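Side-chain contact in adenylate cyclase-like protein (Chlamydia trachomatis, PDB 4QO6), which forms part of the inner membrane ring of the type III secretion system, this chain being a piece of its periplasmic region: residues Asp177-Val182 / Asn197-Leu202. Residues are numbered along the deposited sequence; the frame is centred on the assembly and turned at random.
Sequences DKFRTV and NFVVLL
Phe179 reaches from helix 176-187 to Asn197 and Val199 of strand 194-202, and its ring alone carries the contact on the helix side. The apolar part is the meeting of Phe179 CZ with Val199 CG2, 3.9 Å apart. The phenylalanine and the valine point at each other across the gap. CG2, the branch beside the backbone N of Val199, meets the ring obliquely. Val199 CB adds to this, 4.1 Å from Phe179 CE2.

The polar group lies at the ring edge. Asn197 ND2 is 3.7 Å from Phe179 CE2, and Asn197 OD1 is 3.9 Å from the same carbon, in the plane of the ring. The amide is turned 58° from that plane, and the Asn197 side chain runs past Phe179, heading the other way.

One hydrogen bond holds the amide. Val199 N donates to Asn197 OD1 at 3.1 Å, fairly straight at 159°, with the donor tilted 35° out of the carbonyl plane. This closes an Asx turn, which ties the two residues touching Phe179 to each other.

Phe179 also packs on Ile171 of strand 164-172 and meets Phe153 edge to face. The contact thus joins the helix and last strand of a beta-alpha-beta unit within the BON domain. Its chemistry implies a small van der Waals seam: a buried aromatic ring against the CG2 side of Val199 and an amide whose oxygen is held by the backbone N-H of Val199.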
ATOM      1  N   ASP A 177      -0.246 -33.989   3.510  1.00 57.28           N
ATOM      2  CA  ASP A 177      -0.449 -33.445   2.145  1.00 57.47           C
ATOM      3  C   ASP A 177      -1.641 -32.475   1.998  1.00 53.23           C
ATOM      4  O   ASP A 177      -1.570 -31.512   1.243  1.00 51.38           O
ATOM      5  CB  ASP A 177      -0.571 -34.588   1.133  1.00 63.61           C
ATOM      6  CG  ASP A 177       0.768 -35.274   0.863  1.00 67.29           C
ATOM      7  OD1 ASP A 177       1.825 -34.664   1.104  1.00 66.78           O
ATOM      8  OD2 ASP A 177       0.771 -36.435   0.417  1.00 76.26           O
ATOM      9  N   LYS A 178      -2.725 -32.724   2.721  1.00 47.35           N
ATOM     10  CA  LYS A 178      -3.823 -31.771   2.780  1.00 49.24           C
ATOM     11  C   LYS A 178      -3.370 -30.440   3.399  1.00 49.19           C
ATOM     12  O   LYS A 178      -3.726 -29.366   2.912  1.00 47.80           O
ATOM     13  CB  LYS A 178      -4.989 -32.356   3.581  1.00 48.45           C
ATOM     14  CG  LYS A 178      -6.163 -31.404   3.800  1.00 48.53           C
ATOM     15  CD  LYS A 178      -7.488 -32.148   3.910  1.00 48.87           C
ATOM     16  CE  LYS A 178      -8.508 -31.468   4.819  1.00 52.82           C
ATOM     17  NZ  LYS A 178      -8.519 -32.085   6.194  1.00 53.73           N
ATOM     18  N   PHE A 179      -2.589 -30.527   4.472  1.00 46.85           N
ATOM     19  CA  PHE A 179      -2.081 -29.344   5.170  1.00 47.15           C
ATOM     20  C   PHE A 179      -1.099 -28.500   4.342  1.00 45.11           C
ATOM     21  O   PHE A 179      -1.199 -27.284   4.321  1.00 45.22           O
ATOM     22  CB  PHE A 179      -1.426 -29.727   6.498  1.00 45.22           C
ATOM     23  CG  PHE A 179      -1.073 -28.531   7.346  1.00 44.74           C
ATOM     24  CD1 PHE A 179      -2.074 -27.725   7.875  1.00 43.94           C
ATOM     25  CD2 PHE A 179       0.261 -28.200   7.600  1.00 44.79           C
ATOM     26  CE1 PHE A 179      -1.757 -26.621   8.660  1.00 44.56           C
ATOM     27  CE2 PHE A 179       0.586 -27.087   8.382  1.00 43.51           C
ATOM     28  CZ  PHE A 179      -0.422 -26.303   8.913  1.00 41.53           C
ATOM     29  N   ARG A 180      -0.147 -29.152   3.688  1.00 47.66           N
ATOM     30  CA  ARG A 180       0.745 -28.516   2.714  1.00 51.15           C
ATOM     31  C   ARG A 180      -0.031 -27.694   1.677  1.00 52.12           C
ATOM     32  O   ARG A 180       0.386 -26.620   1.264  1.00 51.53           O
ATOM     33  CB  ARG A 180       1.520 -29.615   2.007  1.00 57.74           C
ATOM     34  CG  ARG A 180       2.551 -29.155   0.990  1.00 66.33           C
ATOM     35  CD  ARG A 180       3.663 -30.192   0.817  1.00 73.87           C
ATOM     36  NE  ARG A 180       4.178 -30.683   2.117  1.00 78.11           N
ATOM     37  CZ  ARG A 180       4.120 -31.945   2.568  1.00 73.28           C
ATOM     38  NH1 ARG A 180       3.584 -32.917   1.837  1.00 74.40           N
ATOM     39  NH2 ARG A 180       4.614 -32.243   3.770  1.00 66.70           N
ATOM     40  N   THR A 181      -1.159 -28.238   1.245  1.00 54.60           N
ATOM     41  CA  THR A 181      -2.059 -27.573   0.307  1.00 51.77           C
ATOM     42  C   THR A 181      -2.712 -26.357   0.974  1.00 52.55           C
ATOM     43  O   THR A 181      -2.699 -25.262   0.420  1.00 56.24           O
ATOM     44  CB  THR A 181      -3.102 -28.599  -0.216  1.00 51.28           C
ATOM     45  OG1 THR A 181      -2.415 -29.537  -1.055  1.00 52.68           O
ATOM     46  CG2 THR A 181      -4.250 -27.954  -0.996  1.00 49.45           C
ATOM     47  N   VAL A 182      -3.262 -26.546   2.170  1.00 46.41           N
ATOM     48  CA  VAL A 182      -3.838 -25.448   2.904  1.00 45.56           C
ATOM     49  C   VAL A 182      -2.816 -24.322   3.139  1.00 48.93           C
ATOM     50  O   VAL A 182      -3.176 -23.134   3.086  1.00 48.75           O
ATOM     51  CB  VAL A 182      -4.406 -25.918   4.240  1.00 43.40           C
ATOM     52  CG1 VAL A 182      -4.720 -24.748   5.163  1.00 43.46           C
ATOM     53  CG2 VAL A 182      -5.648 -26.754   3.996  1.00 47.15           C
ATOM     54  N   ASN A 197       5.903 -21.871   9.303  1.00 37.88           N
ATOM     55  CA  ASN A 197       5.250 -23.089   9.775  1.00 37.05           C
ATOM     56  C   ASN A 197       5.989 -23.867  10.896  1.00 36.46           C
ATOM     57  O   ASN A 197       6.986 -24.491  10.623  1.00 35.93           O
ATOM     58  CB  ASN A 197       5.059 -23.982   8.563  1.00 37.91           C
ATOM     59  CG  ASN A 197       4.234 -25.201   8.854  1.00 36.33           C
ATOM     60  OD1 ASN A 197       3.695 -25.367   9.924  1.00 39.34           O
ATOM     61  ND2 ASN A 197       4.143 -26.056   7.891  1.00 37.74           N
ATOM     62  N   PHE A 198       5.490 -23.828  12.140  1.00 34.70           N
ATOM     63  CA  PHE A 198       6.070 -24.599  13.260  1.00 34.38           C
ATOM     64  C   PHE A 198       5.184 -25.792  13.745  1.00 35.51           C
ATOM     65  O   PHE A 198       5.434 -26.420  14.791  1.00 33.15           O
ATOM     66  CB  PHE A 198       6.380 -23.683  14.431  1.00 38.23           C
ATOM     67  CG  PHE A 198       7.413 -22.615  14.111  1.00 42.00           C
ATOM     68  CD1 PHE A 198       8.746 -22.935  13.992  1.00 41.83           C
ATOM     69  CD2 PHE A 198       7.041 -21.286  13.932  1.00 45.28           C
ATOM     70  CE1 PHE A 198       9.691 -21.960  13.693  1.00 44.78           C
ATOM     71  CE2 PHE A 198       7.984 -20.303  13.641  1.00 45.90           C
ATOM     72  CZ  PHE A 198       9.312 -20.641  13.518  1.00 43.08           C
ATOM     73  N   VAL A 199       4.190 -26.138  12.931  1.00 33.23           N
ATOM     74  CA  VAL A 199       3.231 -27.176  13.269  1.00 30.44           C
ATOM     75  C   VAL A 199       3.873 -28.557  13.360  1.00 29.25           C
ATOM     76  O   VAL A 199       4.571 -28.999  12.455  1.00 25.94           O
ATOM     77  CB  VAL A 199       2.114 -27.207  12.226  1.00 29.23           C
ATOM     78  CG1 VAL A 199       1.268 -28.503  12.316  1.00 30.33           C
ATOM     79  CG2 VAL A 199       1.295 -25.939  12.405  1.00 30.62           C
ATOM     80  N   VAL A 200       3.621 -29.226  14.480  1.00 32.18           N
ATOM     81  CA  VAL A 200       4.125 -30.585  14.665  1.00 32.94           C
ATOM     82  C   VAL A 200       3.262 -31.625  13.900  1.00 35.61           C
ATOM     83  O   VAL A 200       2.029 -31.591  13.888  1.00 34.39           O
ATOM     84  CB  VAL A 200       4.215 -30.911  16.172  1.00 33.25           C
ATOM     85  CG1 VAL A 200       4.704 -32.347  16.415  1.00 31.54           C
ATOM     86  CG2 VAL A 200       5.137 -29.912  16.874  1.00 31.56           C
ATOM     87  N   LEU A 201       3.936 -32.549  13.248  1.00 37.72           N
ATOM     88  CA  LEU A 201       3.298 -33.655  12.584  1.00 37.69           C
ATOM     89  C   LEU A 201       3.245 -34.897  13.524  1.00 39.80           C
ATOM     90  O   LEU A 201       4.264 -35.545  13.782  1.00 38.73           O
ATOM     91  CB  LEU A 201       4.091 -33.937  11.307  1.00 39.62           C
ATOM     92  CG  LEU A 201       3.532 -34.980  10.349  1.00 45.74           C
ATOM     93  CD1 LEU A 201       2.100 -34.611   9.988  1.00 49.79           C
ATOM     94  CD2 LEU A 201       4.400 -35.082   9.103  1.00 47.28           C
ATOM     95  N   LEU A 202       2.070 -35.223  14.059  1.00 38.27           N
ATOM     96  CA  LEU A 202       1.972 -36.354  14.990  1.00 37.96           C
ATOM     97  C   LEU A 202       1.982 -37.664  14.261  1.00 38.80           C
ATOM     98  O   LEU A 202       1.232 -37.844  13.324  1.00 44.70           O
ATOM     99  CB  LEU A 202       0.701 -36.290  15.815  1.00 37.73           C
ATOM    100  CG  LEU A 202       0.683 -35.105  16.743  1.00 39.53           C
ATOM    101  CD1 LEU A 202      -0.678 -35.023  17.410  1.00 48.10           C
ATOM    102  CD2 LEU A 202       1.789 -35.188  17.766  1.00 40.00           C
TER